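Local structure of putative iron-uptake ABC transport system,periplasmic iron-binding protein (Campylobacter jejuni, 3E13) at residues Y199-L204 with L219-P224; K101-I106 with G289-D294; E133-S138 with R184-G189; A141-T146 with H232-G237. The protein binds ferric iron in the periplasm and probably hands it to an ABC transporter for uptake into the cell. All coordinates share one frame; numbering follows the deposited sequence.

Interaction 1 of 4, residues Y199-L204 with L219-P224; sequences YYIGLL and LGIIFP. With FE (Fe (III) ion), chain B.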
loop_
_atom_site.group_PDB
_atom_site.type_symbol
_atom_site.label_atom_id
_atom_site.label_comp_id
_atom_site.label_asym_id
_atom_site.label_seq_id
_atom_site.Cartn_x
_atom_site.Cartn_y
_atom_site.Cartn_z
ATOM N N TYR A 199 7.484 4.723 -0.448
ATOM C CA TYR A 199 7.809 5.070 0.938
ATOM C C TYR A 199 8.929 4.216 1.503
ATOM O O TYR A 199 9.671 4.643 2.346
ATOM C CB TYR A 199 6.568 5.074 1.852
ATOM C CG TYR A 199 5.852 3.782 1.875
ATOM C CD1 TYR A 199 6.213 2.800 2.776
ATOM C CD2 TYR A 199 4.851 3.509 0.947
ATOM C CE1 TYR A 199 5.617 1.585 2.747
ATOM C CE2 TYR A 199 4.234 2.279 0.919
ATOM C CZ TYR A 199 4.602 1.334 1.826
ATOM O OH TYR A 199 4.018 0.070 1.801
ATOM N N TYR A 200 9.061 2.975 1.017
ATOM C CA TYR A 200 10.169 2.147 1.514
ATOM C C TYR A 200 11.523 2.752 1.181
ATOM O O TYR A 200 12.469 2.575 1.954
ATOM C CB TYR A 200 10.132 0.698 0.967
ATOM C CG TYR A 200 8.953 -0.081 1.542
ATOM C CD1 TYR A 200 8.889 -0.361 2.884
ATOM C CD2 TYR A 200 7.921 -0.559 0.716
ATOM C CE1 TYR A 200 7.809 -1.074 3.423
ATOM C CE2 TYR A 200 6.847 -1.215 1.234
ATOM C CZ TYR A 200 6.783 -1.484 2.571
ATOM O OH TYR A 200 5.751 -2.155 3.123
ATOM N N ILE A 201 11.645 3.451 0.040
ATOM C CA ILE A 201 12.920 4.090 -0.305
ATOM C C ILE A 201 13.241 5.159 0.738
ATOM O O ILE A 201 14.374 5.269 1.194
ATOM C CB ILE A 201 12.907 4.694 -1.751
ATOM C CG1 ILE A 201 12.677 3.566 -2.747
ATOM C CG2 ILE A 201 14.177 5.500 -2.023
ATOM C CD1 ILE A 201 12.462 4.018 -4.149
ATOM N N GLY A 202 12.232 5.922 1.156
ATOM C CA GLY A 202 12.419 6.842 2.247
ATOM C C GLY A 202 12.732 6.253 3.585
ATOM O O GLY A 202 13.573 6.773 4.310
ATOM N N LEU A 203 12.051 5.161 3.932
ATOM C CA LEU A 203 12.283 4.512 5.201
ATOM C C LEU A 203 13.728 4.021 5.245
ATOM O O LEU A 203 14.408 4.150 6.259
ATOM C CB LEU A 203 11.333 3.323 5.403
ATOM C CG LEU A 203 9.937 3.695 5.871
ATOM C CD1 LEU A 203 8.990 2.507 5.802
ATOM C CD2 LEU A 203 9.954 4.271 7.228
ATOM N N LEU A 204 14.173 3.423 4.158
ATOM C CA LEU A 204 15.523 2.887 4.095
ATOM C C LEU A 204 16.558 3.990 4.210
ATOM O O LEU A 204 17.508 3.899 4.972
ATOM C CB LEU A 204 15.718 2.034 2.834
ATOM C CG LEU A 204 14.946 0.713 2.746
ATOM C CD1 LEU A 204 14.945 0.194 1.322
ATOM C CD2 LEU A 204 15.542 -0.305 3.708
ATOM N N LEU A 219 19.099 3.332 -4.614
ATOM C CA LEU A 219 17.878 3.204 -5.430
ATOM C C LEU A 219 17.526 4.422 -6.253
ATOM O O LEU A 219 17.410 5.523 -5.706
ATOM C CB LEU A 219 16.700 2.768 -4.583
ATOM C CG LEU A 219 16.964 1.507 -3.751
ATOM C CD1 LEU A 219 15.767 1.289 -2.776
ATOM C CD2 LEU A 219 17.182 0.316 -4.571
ATOM N N GLY A 220 17.355 4.212 -7.562
ATOM C CA GLY A 220 16.660 5.143 -8.429
ATOM C C GLY A 220 15.216 4.695 -8.709
ATOM O O GLY A 220 14.920 3.515 -8.678
ATOM N N ILE A 221 14.344 5.645 -9.023
ATOM C CA ILE A 221 12.931 5.354 -9.244
ATOM C C ILE A 221 12.590 5.531 -10.708
ATOM O O ILE A 221 12.841 6.598 -11.290
ATOM C CB ILE A 221 12.049 6.313 -8.432
ATOM C CG1 ILE A 221 12.339 6.136 -6.933
ATOM C CG2 ILE A 221 10.555 6.099 -8.819
ATOM C CD1 ILE A 221 11.511 7.116 -6.010
ATOM N N ILE A 222 11.931 4.533 -11.266
ATOM C CA ILE A 222 11.112 4.703 -12.475
ATOM C C ILE A 222 9.667 4.814 -12.049
ATOM O O ILE A 222 9.132 3.879 -11.476
ATOM C CB ILE A 222 11.292 3.485 -13.413
ATOM C CG1 ILE A 222 12.775 3.330 -13.830
ATOM C CG2 ILE A 222 10.379 3.554 -14.593
ATOM C CD1 ILE A 222 13.162 1.983 -14.372
ATOM N N PHE A 223 9.026 5.928 -12.336
ATOM C CA PHE A 223 7.580 6.027 -12.210
ATOM C C PHE A 223 6.936 5.432 -13.466
ATOM O O PHE A 223 7.052 6.016 -14.545
ATOM C CB PHE A 223 7.199 7.494 -12.053
ATOM C CG PHE A 223 7.609 8.068 -10.721
ATOM C CD1 PHE A 223 8.659 8.951 -10.620
ATOM C CD2 PHE A 223 6.903 7.734 -9.578
ATOM C CE1 PHE A 223 9.051 9.441 -9.384
ATOM C CE2 PHE A 223 7.275 8.249 -8.338
ATOM C CZ PHE A 223 8.359 9.097 -8.264
ATOM N N PRO A 224 6.333 4.244 -13.399
ATOM C CA PRO A 224 5.875 3.636 -14.633
ATOM C C PRO A 224 4.752 4.406 -15.314
ATOM O O PRO A 224 3.944 5.091 -14.680
ATOM C CB PRO A 224 5.450 2.217 -14.203
ATOM C CG PRO A 224 6.257 1.988 -12.945
ATOM C CD PRO A 224 6.177 3.320 -12.269
HETATM FE FE FE B . 3.977 -1.340 3.324
#
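The Phe223 ring is held between two groups: CG2 of Ile221, which itself meets Ile201 of the facing helix, lies over the centre of one face, and Phe291 stacks on the ring as well. On residues 199-204 a second aromatic pair forms. Tyr199 CE1 sits over the centre of the Tyr200 ring, 3.2 Å above its plane, while the iron lies at the edge of the Tyr199 ring and in its plane. Tyr199 OH binds the iron at 2.1 Å and Tyr200 OH at 2.0 Å. The two segments touch on the far side of the helix from these phenols, through aliphatic groups alone. Ile201 CD1 packs at 3.5 Å on Ile221 CG1, and Ile201 CG1 at 3.8 Å on Leu219 CD1. The CG1 branch of Ile201 stands beside the backbone N (chi1 -61°), and the extended tip runs on to the strand. Leu204 CD1 adds a looser contact with Leu219 CD1 at 4.3 Å. The helix and strand segments run nearly antiparallel, 164° apart. Asn197 hydrogen-bonds Tyr199 OH, and His11, Tyr12 and Tyr143 complete the coordination. Adjacent tyrosines at the start of a helix, closing on ferric iron, are characteristic of the FbpA-like periplasmic binding proteins.

Interaction 2 of 4, residues K101-I106 with G289-D294; sequences KRARII and GTFKED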
loop_
_atom_site.group_PDB
_atom_site.type_symbol
_atom_site.label_atom_id
_atom_site.label_comp_id
_atom_site.label_asym_id
_atom_site.label_seq_id
_atom_site.Cartn_x
_atom_site.Cartn_y
_atom_site.Cartn_z
ATOM N N LYS A 101 -1.558 7.977 0.561
ATOM C CA LYS A 101 -1.309 7.412 -0.736
ATOM C C LYS A 101 0.139 6.918 -0.812
ATOM O O LYS A 101 1.043 7.406 -0.111
ATOM C CB LYS A 101 -1.517 8.445 -1.881
ATOM C CG LYS A 101 -2.960 8.820 -2.082
ATOM C CD LYS A 101 -3.102 10.220 -2.769
ATOM C CE LYS A 101 -2.776 10.150 -4.246
ATOM N NZ LYS A 101 -2.754 11.557 -4.877
ATOM N N ARG A 102 0.345 5.941 -1.670
ATOM C CA ARG A 102 1.679 5.402 -1.991
ATOM C C ARG A 102 1.699 4.971 -3.459
ATOM O O ARG A 102 0.683 4.693 -4.017
ATOM C CB ARG A 102 2.038 4.246 -1.035
ATOM C CG ARG A 102 0.988 3.122 -0.989
ATOM C CD ARG A 102 -0.022 3.242 0.196
ATOM N NE ARG A 102 0.636 3.182 1.486
ATOM C CZ ARG A 102 1.192 2.113 2.063
ATOM N NH1 ARG A 102 1.180 0.942 1.463
ATOM N NH2 ARG A 102 1.717 2.203 3.272
ATOM N N ALA A 103 2.862 4.950 -4.091
ATOM C CA ALA A 103 2.986 4.596 -5.485
ATOM C C ALA A 103 3.859 3.330 -5.605
ATOM O O ALA A 103 4.883 3.232 -4.919
ATOM C CB ALA A 103 3.622 5.756 -6.256
ATOM N N ARG A 104 3.430 2.379 -6.445
ATOM C CA ARG A 104 4.173 1.165 -6.661
ATOM C C ARG A 104 4.996 1.384 -7.942
ATOM O O ARG A 104 4.458 1.467 -9.065
ATOM C CB ARG A 104 3.256 -0.052 -6.737
ATOM C CG ARG A 104 4.015 -1.357 -6.573
ATOM C CD ARG A 104 3.193 -2.415 -5.955
ATOM N NE ARG A 104 3.957 -3.602 -5.577
ATOM C CZ ARG A 104 4.715 -3.713 -4.478
ATOM N NH1 ARG A 104 4.855 -2.681 -3.673
ATOM N NH2 ARG A 104 5.387 -4.831 -4.194
ATOM N N ILE A 105 6.303 1.507 -7.742
ATOM C CA ILE A 105 7.221 1.890 -8.814
ATOM C C ILE A 105 8.196 0.803 -9.134
ATOM O O ILE A 105 8.153 -0.300 -8.539
ATOM C CB ILE A 105 7.931 3.236 -8.449
ATOM C CG1 ILE A 105 8.677 3.165 -7.112
ATOM C CG2 ILE A 105 6.827 4.351 -8.334
ATOM C CD1 ILE A 105 9.944 2.338 -7.114
ATOM N N ILE A 106 9.083 1.070 -10.080
ATOM C CA ILE A 106 10.128 0.090 -10.426
ATOM C C ILE A 106 11.451 0.745 -10.015
ATOM O O ILE A 106 11.786 1.842 -10.478
ATOM C CB ILE A 106 10.111 -0.248 -11.907
ATOM C CG1 ILE A 106 8.789 -0.877 -12.329
ATOM C CG2 ILE A 106 11.275 -1.224 -12.269
ATOM C CD1 ILE A 106 8.553 -0.870 -13.852
ATOM N N GLY A 289 10.581 12.910 -6.634
ATOM C CA GLY A 289 10.292 13.611 -7.873
ATOM C C GLY A 289 8.804 13.744 -8.148
ATOM O O GLY A 289 7.980 13.148 -7.471
ATOM N N THR A 290 8.459 14.556 -9.143
ATOM C CA THR A 290 7.070 14.713 -9.548
ATOM C C THR A 290 6.777 13.630 -10.605
ATOM O O THR A 290 7.691 13.086 -11.277
ATOM C CB THR A 290 6.800 16.106 -10.116
ATOM O OG1 THR A 290 7.759 16.389 -11.134
ATOM C CG2 THR A 290 6.970 17.162 -9.016
ATOM N N PHE A 291 5.522 13.250 -10.713
ATOM C CA PHE A 291 5.119 12.194 -11.628
ATOM C C PHE A 291 3.625 12.232 -11.923
ATOM O O PHE A 291 2.853 12.769 -11.133
ATOM C CB PHE A 291 5.486 10.813 -11.073
ATOM C CG PHE A 291 4.799 10.463 -9.781
ATOM C CD1 PHE A 291 3.808 9.505 -9.746
ATOM C CD2 PHE A 291 5.241 11.013 -8.566
ATOM C CE1 PHE A 291 3.193 9.176 -8.571
ATOM C CE2 PHE A 291 4.624 10.682 -7.378
ATOM C CZ PHE A 291 3.607 9.731 -7.395
ATOM N N LYS A 292 3.250 11.658 -13.062
ATOM C CA LYS A 292 1.846 11.464 -13.434
ATOM C C LYS A 292 1.298 10.252 -12.720
ATOM O O LYS A 292 1.915 9.219 -12.761
ATOM C CB LYS A 292 1.750 11.195 -14.929
ATOM C CG LYS A 292 1.938 12.451 -15.755
ATOM C CD LYS A 292 1.886 12.206 -17.289
ATOM C CE LYS A 292 0.874 11.219 -17.833
ATOM N NZ LYS A 292 1.035 11.037 -19.327
ATOM N N GLU A 293 0.126 10.410 -12.125
ATOM C CA GLU A 293 -0.587 9.339 -11.411
ATOM C C GLU A 293 -1.731 8.794 -12.247
ATOM O O GLU A 293 -2.418 9.526 -12.951
ATOM C CB GLU A 293 -1.229 9.880 -10.129
ATOM C CG GLU A 293 -0.238 10.427 -9.157
ATOM C CD GLU A 293 -0.875 11.024 -7.912
ATOM O OE1 GLU A 293 -2.110 10.872 -7.684
ATOM O OE2 GLU A 293 -0.096 11.615 -7.160
ATOM N N ASP A 294 -1.962 7.488 -12.162
ATOM C CA ASP A 294 -3.109 6.915 -12.779
ATOM C C ASP A 294 -4.360 7.573 -12.162
ATOM O O ASP A 294 -4.463 7.734 -10.911
ATOM C CB ASP A 294 -3.115 5.405 -12.504
ATOM C CG ASP A 294 -4.105 4.640 -13.339
ATOM O OD1 ASP A 294 -3.871 3.379 -13.502
ATOM O OD2 ASP A 294 -5.113 5.171 -13.859
HETATM O O HOH W 1 -0.188 13.753 -5.654
#
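Phe291 lays the outer end of its ring against the methyl group of Ala103, with Phe291 CZ 4.1 Å from Ala103 CB, and the ring is tilted to that methyl. A chi1 of 63°, which sets CG between the backbone N and the carbonyl carbon, turns the ring inward to the strand. Gly289 O lies at an edge of the ring, in its plane. The polar half of the contact is a salt bridge: Lys101 NZ donates to Glu293 OE1 at 3.0 Å, and OE1 accepts through its syn lone pair, on the side of the other carboxylate oxygen. Lys101 bends at its third torsion (75°), whereas Glu293 runs straight out beyond CG, and the two chains cross at about a right angle. Residues 101-106 lie on the long strand 97-109, which pairs antiparallel with four others and, in this two-lobed periplasmic binding protein, probably forms part of the interlobe hinge, while 289-294 is the loop between helices 283-288 and 298-302. A water donates to Glu293 OE2 at 2.6 Å and accepts only a weak bond from Lys101 NZ, at 3.5 Å. Ile233 of the neighbouring strand packs on Lys101, Ala103 and Glu293. Arg102 points away from the loop, and its NH2 meets Glu272 in a salt bridge and hydrogen-bonds the iron ligand Tyr12.

Interaction 3 of 4, residues E133-S138 with R184-G189; sequences EIVMRS and RQVFAG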
loop_
_atom_site.group_PDB
_atom_site.type_symbol
_atom_site.label_atom_id
_atom_site.label_comp_id
_atom_site.label_asym_id
_atom_site.label_seq_id
_atom_site.Cartn_x
_atom_site.Cartn_y
_atom_site.Cartn_z
ATOM N N GLU A 133 15.942 -10.712 -14.471
ATOM C CA GLU A 133 16.403 -9.370 -14.085
ATOM C C GLU A 133 15.434 -8.638 -13.152
ATOM O O GLU A 133 15.768 -7.539 -12.676
ATOM C CB GLU A 133 16.652 -8.507 -15.328
ATOM C CG GLU A 133 17.828 -8.982 -16.188
ATOM C CD GLU A 133 18.051 -8.093 -17.417
ATOM O OE1 GLU A 133 19.059 -8.254 -18.158
ATOM O OE2 GLU A 133 17.224 -7.193 -17.638
ATOM N N ILE A 134 14.307 -9.256 -12.855
ATOM C CA ILE A 134 13.231 -8.616 -12.064
ATOM C C ILE A 134 13.088 -9.317 -10.730
ATOM O O ILE A 134 13.198 -10.537 -10.663
ATOM C CB ILE A 134 11.894 -8.734 -12.814
ATOM C CG1 ILE A 134 12.016 -8.270 -14.262
ATOM C CG2 ILE A 134 10.773 -7.995 -12.068
ATOM C CD1 ILE A 134 12.392 -6.920 -14.394
ATOM N N VAL A 135 12.777 -8.577 -9.654
ATOM C CA VAL A 135 12.316 -9.179 -8.408
ATOM C C VAL A 135 10.993 -8.522 -7.956
ATOM O O VAL A 135 10.793 -7.313 -8.110
ATOM C CB VAL A 135 13.377 -9.118 -7.257
ATOM C CG1 VAL A 135 14.523 -10.099 -7.548
ATOM C CG2 VAL A 135 13.960 -7.725 -7.102
ATOM N N MET A 136 10.128 -9.339 -7.375
ATOM C CA MET A 136 8.863 -8.909 -6.847
ATOM C C MET A 136 8.515 -9.865 -5.744
ATOM O O MET A 136 8.815 -11.051 -5.834
ATOM C CB MET A 136 7.779 -8.927 -7.919
ATOM C CG MET A 136 6.462 -8.297 -7.449
ATOM S SD MET A 136 5.243 -8.164 -8.789
ATOM C CE MET A 136 4.372 -9.673 -8.592
ATOM N N ARG A 137 7.865 -9.343 -4.723
ATOM C CA ARG A 137 7.356 -10.168 -3.634
ATOM C C ARG A 137 6.198 -11.062 -4.069
ATOM O O ARG A 137 5.681 -10.989 -5.200
ATOM C CB ARG A 137 6.925 -9.292 -2.503
ATOM C CG ARG A 137 5.641 -8.545 -2.704
ATOM C CD ARG A 137 5.383 -7.529 -1.672
ATOM N NE ARG A 137 5.258 -8.095 -0.328
ATOM C CZ ARG A 137 5.316 -7.398 0.802
ATOM N NH1 ARG A 137 5.545 -6.076 0.800
ATOM N NH2 ARG A 137 5.177 -8.006 1.953
ATOM N N SER A 138 5.770 -11.899 -3.126
ATOM C CA SER A 138 4.721 -12.864 -3.408
ATOM C C SER A 138 3.498 -12.250 -4.053
ATOM O O SER A 138 3.099 -11.144 -3.734
ATOM C CB SER A 138 4.277 -13.528 -2.113
ATOM O OG SER A 138 3.360 -14.585 -2.407
ATOM N N ARG A 184 17.004 -4.701 -1.406
ATOM C CA ARG A 184 18.352 -5.173 -1.083
ATOM C C ARG A 184 18.892 -5.996 -2.249
ATOM O O ARG A 184 20.090 -5.903 -2.572
ATOM C CB ARG A 184 18.377 -6.009 0.198
ATOM C CG ARG A 184 19.808 -6.335 0.743
ATOM C CD ARG A 184 19.776 -7.513 1.749
ATOM N NE ARG A 184 21.101 -7.935 2.240
ATOM C CZ ARG A 184 21.393 -9.157 2.757
ATOM N NH1 ARG A 184 20.457 -10.118 2.872
ATOM N NH2 ARG A 184 22.642 -9.420 3.148
ATOM N N GLN A 185 18.052 -6.814 -2.873
ATOM C CA GLN A 185 18.495 -7.577 -4.025
ATOM C C GLN A 185 19.009 -6.675 -5.139
ATOM O O GLN A 185 20.000 -6.978 -5.770
ATOM C CB GLN A 185 17.407 -8.485 -4.548
ATOM C CG GLN A 185 17.107 -9.652 -3.653
ATOM C CD GLN A 185 16.013 -10.572 -4.201
ATOM O OE1 GLN A 185 16.283 -11.719 -4.665
ATOM N NE2 GLN A 185 14.776 -10.121 -4.122
ATOM N N VAL A 186 18.400 -5.516 -5.329
ATOM C CA VAL A 186 18.895 -4.531 -6.299
ATOM C C VAL A 186 20.198 -3.848 -5.887
ATOM O O VAL A 186 21.125 -3.719 -6.689
ATOM C CB VAL A 186 17.765 -3.488 -6.594
ATOM C CG1 VAL A 186 18.280 -2.271 -7.435
ATOM C CG2 VAL A 186 16.670 -4.172 -7.300
ATOM N N PHE A 187 20.268 -3.471 -4.614
ATOM C CA PHE A 187 21.499 -2.959 -4.027
ATOM C C PHE A 187 22.670 -3.945 -4.254
ATOM O O PHE A 187 23.754 -3.528 -4.622
ATOM C CB PHE A 187 21.287 -2.738 -2.540
ATOM C CG PHE A 187 22.551 -2.501 -1.792
ATOM C CD1 PHE A 187 23.208 -1.298 -1.936
ATOM C CD2 PHE A 187 23.071 -3.461 -0.938
ATOM C CE1 PHE A 187 24.395 -1.060 -1.231
ATOM C CE2 PHE A 187 24.227 -3.234 -0.250
ATOM C CZ PHE A 187 24.902 -2.037 -0.416
ATOM N N ALA A 188 22.426 -5.242 -4.050
ATOM C CA ALA A 188 23.438 -6.296 -4.022
ATOM C C ALA A 188 23.799 -6.784 -5.427
ATOM O O ALA A 188 24.732 -7.564 -5.585
ATOM C CB ALA A 188 22.914 -7.450 -3.193
ATOM N N GLY A 189 23.056 -6.330 -6.431
ATOM C CA GLY A 189 23.264 -6.707 -7.823
ATOM C C GLY A 189 22.711 -8.092 -8.174
ATOM O O GLY A 189 23.168 -8.715 -9.157
#
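Val135 and Gln185 carry most of this buried contact, with a small share from Val186, and they pack a helix against a strand within a beta-alpha-beta crossover. Strand 134-135 leads through three helices, the last of them 179-188, to the parallel strand 193-197 beside it, and that last helix lies over the pair. Val135 points toward the helix. Its CG1 branch stands beside the backbone N and meets the carboxamide of Gln185, with Gln185 CD 3.7 Å from Val135 CG1. The glutamine reaches there on an extended chain (chi2 -179°) that crosses the valine obliquely, so the flat amide end, rather than the aliphatic stem, lies on the methyl group. Val186 comes in beside it with a looser touch, its CG2 4.5 Å from Val135 CG2. No hydrogen bond joins the two segments. Ala194 of strand 193-197 touches both valines and fills in around them. Ile134 and Met136, on the reverse side of the extended chain, point away: Ile134 packs on Met119 and Phe193, and Met136 on Val195 and Ser144. A polar tie nevertheless spans to the beginning of the same helix, where Arg137 NH1 forms a salt bridge with Asp179. At the other end Ala188 N makes the last regular helix bond, to Arg184 O at 2.8 Å; beyond it Gly189, with phi 78°, turns its N back to Val186 O at 3.3 Å, one of the bonds of the Schellman motif.

Interaction 4 of 4, residues A141-T146 with H232-G237; sequences APYSKT and HINISG. With FE (Fe (III) ion), chain B.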
loop_
_atom_site.group_PDB
_atom_site.type_symbol
_atom_site.label_atom_id
_atom_site.label_comp_id
_atom_site.label_asym_id
_atom_site.label_seq_id
_atom_site.Cartn_x
_atom_site.Cartn_y
_atom_site.Cartn_z
ATOM N N ALA A 141 0.716 -11.109 -1.697
ATOM C CA ALA A 141 0.804 -9.833 -0.986
ATOM C C ALA A 141 -0.214 -8.848 -1.517
ATOM O O ALA A 141 -0.385 -8.781 -2.750
ATOM C CB ALA A 141 2.168 -9.222 -1.156
ATOM N N PRO A 142 -0.871 -8.099 -0.630
ATOM C CA PRO A 142 -1.837 -7.073 -1.074
ATOM C C PRO A 142 -1.294 -6.171 -2.177
ATOM O O PRO A 142 -2.031 -5.922 -3.128
ATOM C CB PRO A 142 -2.161 -6.304 0.198
ATOM C CG PRO A 142 -1.990 -7.367 1.316
ATOM C CD PRO A 142 -0.857 -8.235 0.844
ATOM N N TYR A 143 -0.069 -5.688 -2.057
ATOM C CA TYR A 143 0.462 -4.784 -3.109
ATOM C C TYR A 143 0.499 -5.462 -4.470
ATOM O O TYR A 143 0.164 -4.851 -5.466
ATOM C CB TYR A 143 1.840 -4.234 -2.810
ATOM C CG TYR A 143 1.983 -3.684 -1.400
ATOM C CD1 TYR A 143 0.930 -3.036 -0.731
ATOM C CD2 TYR A 143 3.189 -3.753 -0.746
ATOM C CE1 TYR A 143 1.098 -2.593 0.544
ATOM C CE2 TYR A 143 3.365 -3.257 0.525
ATOM C CZ TYR A 143 2.318 -2.637 1.156
ATOM O OH TYR A 143 2.417 -2.241 2.471
ATOM N N SER A 144 0.773 -6.766 -4.492
ATOM C CA SER A 144 0.877 -7.487 -5.747
ATOM C C SER A 144 -0.488 -7.746 -6.321
ATOM O O SER A 144 -0.687 -7.596 -7.535
ATOM C CB SER A 144 1.571 -8.863 -5.553
ATOM O OG SER A 144 2.876 -8.731 -5.050
ATOM N N LYS A 145 -1.423 -8.148 -5.465
ATOM C CA LYS A 145 -2.808 -8.420 -5.870
ATOM C C LYS A 145 -3.448 -7.149 -6.432
ATOM O O LYS A 145 -4.077 -7.189 -7.470
ATOM C CB LYS A 145 -3.603 -8.935 -4.717
ATOM C CG LYS A 145 -3.171 -10.312 -4.350
ATOM C CD LYS A 145 -4.021 -10.935 -3.310
ATOM C CE LYS A 145 -3.872 -10.298 -1.984
ATOM N NZ LYS A 145 -4.607 -11.106 -0.872
ATOM N N THR A 146 -3.251 -6.025 -5.767
ATOM C CA THR A 146 -3.860 -4.788 -6.197
ATOM C C THR A 146 -3.220 -4.220 -7.444
ATOM O O THR A 146 -3.918 -3.715 -8.300
ATOM C CB THR A 146 -3.918 -3.787 -5.055
ATOM O OG1 THR A 146 -4.816 -4.320 -4.049
ATOM C CG2 THR A 146 -4.484 -2.434 -5.522
ATOM N N HIS A 232 0.730 3.574 -10.849
ATOM C CA HIS A 232 -0.178 2.951 -9.899
ATOM C C HIS A 232 -0.077 3.555 -8.498
ATOM O O HIS A 232 0.971 3.579 -7.907
ATOM C CB HIS A 232 0.111 1.454 -9.812
ATOM C CG HIS A 232 -0.835 0.709 -8.924
ATOM N ND1 HIS A 232 -0.461 0.084 -7.739
ATOM C CD2 HIS A 232 -2.157 0.512 -9.050
ATOM C CE1 HIS A 232 -1.529 -0.500 -7.209
ATOM N NE2 HIS A 232 -2.564 -0.272 -7.991
ATOM N N ILE A 233 -1.198 4.116 -8.062
ATOM C CA ILE A 233 -1.401 4.606 -6.716
ATOM C C ILE A 233 -2.275 3.600 -5.948
ATOM O O ILE A 233 -3.292 3.090 -6.479
ATOM C CB ILE A 233 -2.125 5.963 -6.775
ATOM C CG1 ILE A 233 -1.248 6.996 -7.520
ATOM C CG2 ILE A 233 -2.460 6.447 -5.394
ATOM C CD1 ILE A 233 -0.004 7.310 -6.865
ATOM N N ASN A 234 -1.875 3.306 -4.709
ATOM C CA ASN A 234 -2.663 2.534 -3.766
ATOM C C ASN A 234 -2.762 3.379 -2.501
ATOM O O ASN A 234 -2.067 4.415 -2.368
ATOM C CB ASN A 234 -1.975 1.173 -3.509
ATOM C CG ASN A 234 -2.904 0.115 -2.905
ATOM O OD1 ASN A 234 -4.033 0.387 -2.463
ATOM N ND2 ASN A 234 -2.429 -1.134 -2.901
ATOM N N ILE A 235 -3.694 3.049 -1.616
ATOM C CA ILE A 235 -3.848 3.745 -0.347
ATOM C C ILE A 235 -3.604 2.842 0.828
ATOM O O ILE A 235 -3.798 1.651 0.724
ATOM C CB ILE A 235 -5.276 4.381 -0.235
ATOM C CG1 ILE A 235 -6.404 3.296 -0.312
ATOM C CG2 ILE A 235 -5.394 5.492 -1.297
ATOM C CD1 ILE A 235 -7.757 3.733 0.230
ATOM N N SER A 236 -3.232 3.437 1.954
ATOM C CA SER A 236 -3.436 2.832 3.236
ATOM C C SER A 236 -4.760 3.485 3.694
ATOM O O SER A 236 -5.064 4.658 3.386
ATOM C CB SER A 236 -2.306 3.118 4.200
ATOM O OG SER A 236 -2.622 2.798 5.530
ATOM N N GLY A 237 -5.573 2.736 4.407
ATOM C CA GLY A 237 -6.849 3.263 4.809
ATOM C C GLY A 237 -7.446 2.594 6.000
ATOM O O GLY A 237 -6.845 1.716 6.605
HETATM FE FE FE B . 3.977 -1.340 3.324
#
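Thr146 and the pair Asn234 and His232 form the tight part of this contact; Tyr143 stands at its looser side. The methyl CG2 of Thr146 is 3.6 Å from Asn234 ND2 and also lies at the edge of the His232 ring, in its plane. With OG1 beside the backbone N (chi1 -66°), the methyl is left anti to that N and wedges between His232 and Asn234; the Thr146 side chain crosses both of theirs at about a right angle. The threonine hydroxyl meets Asp60 OD2 and Ser62 OG in hydrogen bonds. Asn234 ND2 is bonded to the same Asp60 oxygen, so a single carboxylate ties helix and strand together although no hydrogen bond runs directly between them. Asn234 OD1 takes the N-H of Ile235 at 2.8 Å in a bent bond (134° at the hydrogen), the donor tilted 29° from the carbonyl plane. Both ends of this buried amide thus have partners, which fixes its rotation. Toward the helix start the packing slackens: Tyr143 CD1 comes only within 4.4 Å of Asn234 ND2, and the ring leads on to the metal site, Tyr143 OH lying 2.0 Å from the iron. On the more exposed side Lys145 packs on Ile305 and Val309. Helix 142-155 thus begins against strand 233-241, with helix 61-69 and helix 305-315 both touching Thr146 and strand 97-109 bordering Tyr143.

How the interactions relate
From the N terminus, residues 101-106 open the widest loop, which interaction 2 closes at 289-294; the other three contacts all fall within it. Residues 133-138 and then 141-146 follow. Interaction 3 closes first, at 184-189, and so crosses interaction 4, which closes at 232-237. Interaction 1, from 199-204 to 219-224, comes after interaction 3 in series and lies wholly within the span of interaction 4. All four reach one mixed sheet. Strand 97-109 is the common link, with backbone hydrogen bonds to strand 219-222 of interaction 1 and to strand 233-241 of interaction 4. The iron joins interactions 1 and 4 from their two helices.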